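Local coordinates for Lmo2445 protein (Listeria monocytogenes EGD-e, PDB 5HZL) that is a secreted, calcium-binding leucine-rich repeat protein of the internalin type whose function is unknown, at residues Ile150-Ala155 / Asp164-Met169. Residues are numbered along the deposited sequence; the frame is centred on the assembly and turned at random.
Sequences INMENA and DIWMNM. With CA (calcium ion), chain E.
Ile150, on strand 149-151, and Met152, just beyond its end, face Trp166 and Met169 of an irregular loop across the inside of a leucine-rich repeat coil, the nearest CA atoms, those of Ile150 and Trp166, lying 10.5 Å apart. Side chains alone bridge that gap. The selenomethionine Met152 reaches out with CG anti to its own carbonyl carbon (chi1 -85°) and then bends at the selenium. Its CE thereby meets the benzo end of the Trp166 indole, 3.8 Å from CZ2, approaching the ring obliquely. Within the loop, Ile165 lays CD1 over the centre of one indole face, 3.4 Å above the plane. The indole N-H is also held: Trp166 NE1 donates a hydrogen bond to the backbone O of Pro139, which helps to fix the ring's rotation. Beside this pair, Ile150 and the selenomethionine Met169 cross at about a right angle, with CD1 of Ile150 4.0 Å from SE of Met169. All four touching residues are buried, and the contact between them is wholly apolar.

Asn151, which takes no part in this packing, forms an Asx turn: its OD1 accepts from Glu153 N at 3.1 Å. It overlaps a type II beta turn from Met152 to Ala155. Glu153 extends away from the core to a calcium ion, which both carboxylate oxygens bind, OE1 at 2.8 Å and OE2 at 2.7 Å. Asn178 donates a hydrogen bond to Glu153 OE2, and Asn180 bonds to Met152 O and Ala155 N, tying down the turn. Strand 149-151 runs in the parallel sheet between strands 126-128 and 174-176, whose Val127 and Leu175 touch Ile150, while Phe141 meets the Trp166 ring and Leu175 and Leu177 pack against the indole.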
loop_
_atom_site.group_PDB
_atom_site.type_symbol
_atom_site.label_atom_id
_atom_site.label_comp_id
_atom_site.label_asym_id
_atom_site.label_seq_id
_atom_site.Cartn_x
_atom_site.Cartn_y
_atom_site.Cartn_z
ATOM N N ILE A 150 2.402 -10.314 -2.986
ATOM C CA ILE A 150 2.281 -8.966 -2.457
ATOM C C ILE A 150 1.053 -8.857 -1.572
ATOM O O ILE A 150 -0.055 -9.203 -1.981
ATOM C CB ILE A 150 2.090 -7.965 -3.609
ATOM C CG1 ILE A 150 3.363 -7.912 -4.468
ATOM C CG2 ILE A 150 1.736 -6.573 -3.081
ATOM C CD1 ILE A 150 3.227 -7.058 -5.711
ATOM N N ASN A 151 1.251 -8.354 -0.363
ATOM C CA ASN A 151 0.149 -8.155 0.551
ATOM C C ASN A 151 0.098 -6.675 0.917
ATOM O O ASN A 151 1.060 -6.155 1.487
ATOM C CB ASN A 151 0.330 -9.039 1.774
ATOM C CG ASN A 151 -0.808 -8.932 2.770
ATOM O OD1 ASN A 151 -1.781 -8.218 2.586
ATOM N ND2 ASN A 151 -0.672 -9.650 3.844
HETATM N N MSE A 152 -1.011 -6.017 0.556
HETATM C CA MSE A 152 -1.243 -4.598 0.863
HETATM C C MSE A 152 -2.647 -4.447 1.414
HETATM O O MSE A 152 -3.368 -3.487 1.126
HETATM C CB MSE A 152 -0.935 -3.712 -0.341
HETATM C CG MSE A 152 0.551 -3.379 -0.380
HETATM SE SE MSE A 152 0.980 -2.119 -1.841
HETATM C CE MSE A 152 0.254 -3.128 -3.368
ATOM N N GLU A 153 -3.032 -5.401 2.252
ATOM C CA GLU A 153 -4.339 -5.370 2.878
ATOM C C GLU A 153 -4.416 -4.236 3.865
ATOM O O GLU A 153 -3.511 -4.059 4.665
ATOM C CB GLU A 153 -4.600 -6.665 3.656
ATOM C CG GLU A 153 -5.962 -6.739 4.360
ATOM C CD GLU A 153 -6.195 -8.053 5.074
ATOM O OE1 GLU A 153 -5.231 -8.772 5.321
ATOM O OE2 GLU A 153 -7.336 -8.390 5.414
ATOM N N ASN A 154 -5.496 -3.468 3.795
ATOM C CA ASN A 154 -5.741 -2.388 4.735
ATOM C C ASN A 154 -4.536 -1.439 4.898
ATOM O O ASN A 154 -4.181 -1.063 6.000
ATOM C CB ASN A 154 -6.127 -3.061 6.063
ATOM C CG ASN A 154 -6.636 -2.096 7.109
ATOM O OD1 ASN A 154 -7.066 -0.978 6.803
ATOM N ND2 ASN A 154 -6.602 -2.542 8.374
ATOM N N ALA A 155 -3.929 -1.054 3.783
ATOM C CA ALA A 155 -2.741 -0.192 3.767
ATOM C C ALA A 155 -2.977 1.261 3.329
ATOM O O ALA A 155 -2.023 1.948 2.949
ATOM C CB ALA A 155 -1.694 -0.834 2.848
ATOM N N ASP A 164 -3.640 -1.252 -16.334
ATOM C CA ASP A 164 -2.380 -1.971 -16.647
ATOM C C ASP A 164 -1.234 -2.044 -15.597
ATOM O O ASP A 164 -0.161 -2.585 -15.911
ATOM C CB ASP A 164 -1.834 -1.533 -18.040
ATOM C CG ASP A 164 -1.517 -0.031 -18.148
ATOM O OD1 ASP A 164 -1.558 0.696 -17.138
ATOM O OD2 ASP A 164 -1.219 0.421 -19.274
ATOM N N ILE A 165 -1.425 -1.558 -14.369
ATOM C CA ILE A 165 -0.315 -1.682 -13.415
ATOM C C ILE A 165 -0.158 -3.128 -12.949
ATOM O O ILE A 165 -1.097 -3.934 -13.000
ATOM C CB ILE A 165 -0.379 -0.752 -12.174
ATOM C CG1 ILE A 165 -1.474 -1.151 -11.181
ATOM C CG2 ILE A 165 -0.505 0.712 -12.599
ATOM C CD1 ILE A 165 -1.380 -0.341 -9.905
ATOM N N TRP A 166 1.053 -3.413 -12.490
ATOM C CA TRP A 166 1.465 -4.704 -11.984
ATOM C C TRP A 166 1.441 -5.838 -13.037
ATOM O O TRP A 166 1.188 -7.011 -12.724
ATOM C CB TRP A 166 0.714 -5.052 -10.682
ATOM C CG TRP A 166 0.804 -3.967 -9.610
ATOM C CD1 TRP A 166 1.922 -3.261 -9.249
ATOM C CD2 TRP A 166 -0.231 -3.558 -8.704
ATOM N NE1 TRP A 166 1.628 -2.394 -8.228
ATOM C CE2 TRP A 166 0.318 -2.563 -7.864
ATOM C CE3 TRP A 166 -1.575 -3.917 -8.532
ATOM C CZ2 TRP A 166 -0.434 -1.925 -6.867
ATOM C CZ3 TRP A 166 -2.317 -3.283 -7.545
ATOM C CH2 TRP A 166 -1.741 -2.296 -6.725
HETATM N N MSE A 167 1.752 -5.465 -14.280
HETATM C CA MSE A 167 1.817 -6.402 -15.403
HETATM C C MSE A 167 3.243 -6.637 -15.815
HETATM O O MSE A 167 3.516 -7.203 -16.873
HETATM C CB MSE A 167 1.027 -5.804 -16.549
HETATM C CG MSE A 167 -0.457 -5.806 -16.225
HETATM SE SE MSE A 167 -1.103 -7.664 -16.190
HETATM C CE MSE A 167 -1.148 -8.037 -18.129
ATOM N N ASN A 168 4.159 -6.213 -14.954
ATOM C CA ASN A 168 5.595 -6.341 -15.155
ATOM C C ASN A 168 6.230 -7.445 -14.259
ATOM O O ASN A 168 7.455 -7.514 -14.166
ATOM C CB ASN A 168 6.243 -4.971 -14.838
ATOM C CG ASN A 168 5.976 -4.490 -13.385
ATOM O OD1 ASN A 168 4.922 -4.784 -12.791
ATOM N ND2 ASN A 168 6.931 -3.738 -12.819
HETATM N N MSE A 169 5.406 -8.289 -13.616
HETATM C CA MSE A 169 5.877 -9.348 -12.696
HETATM C C MSE A 169 5.373 -10.706 -13.129
HETATM O O MSE A 169 4.339 -11.166 -12.643
HETATM C CB MSE A 169 5.356 -8.978 -11.310
HETATM C CG MSE A 169 6.182 -7.831 -10.719
HETATM SE SE MSE A 169 5.398 -7.164 -9.038
HETATM C CE MSE A 169 4.051 -5.994 -9.877
HETATM CA CA CA E . -6.727 -10.905 6.292
#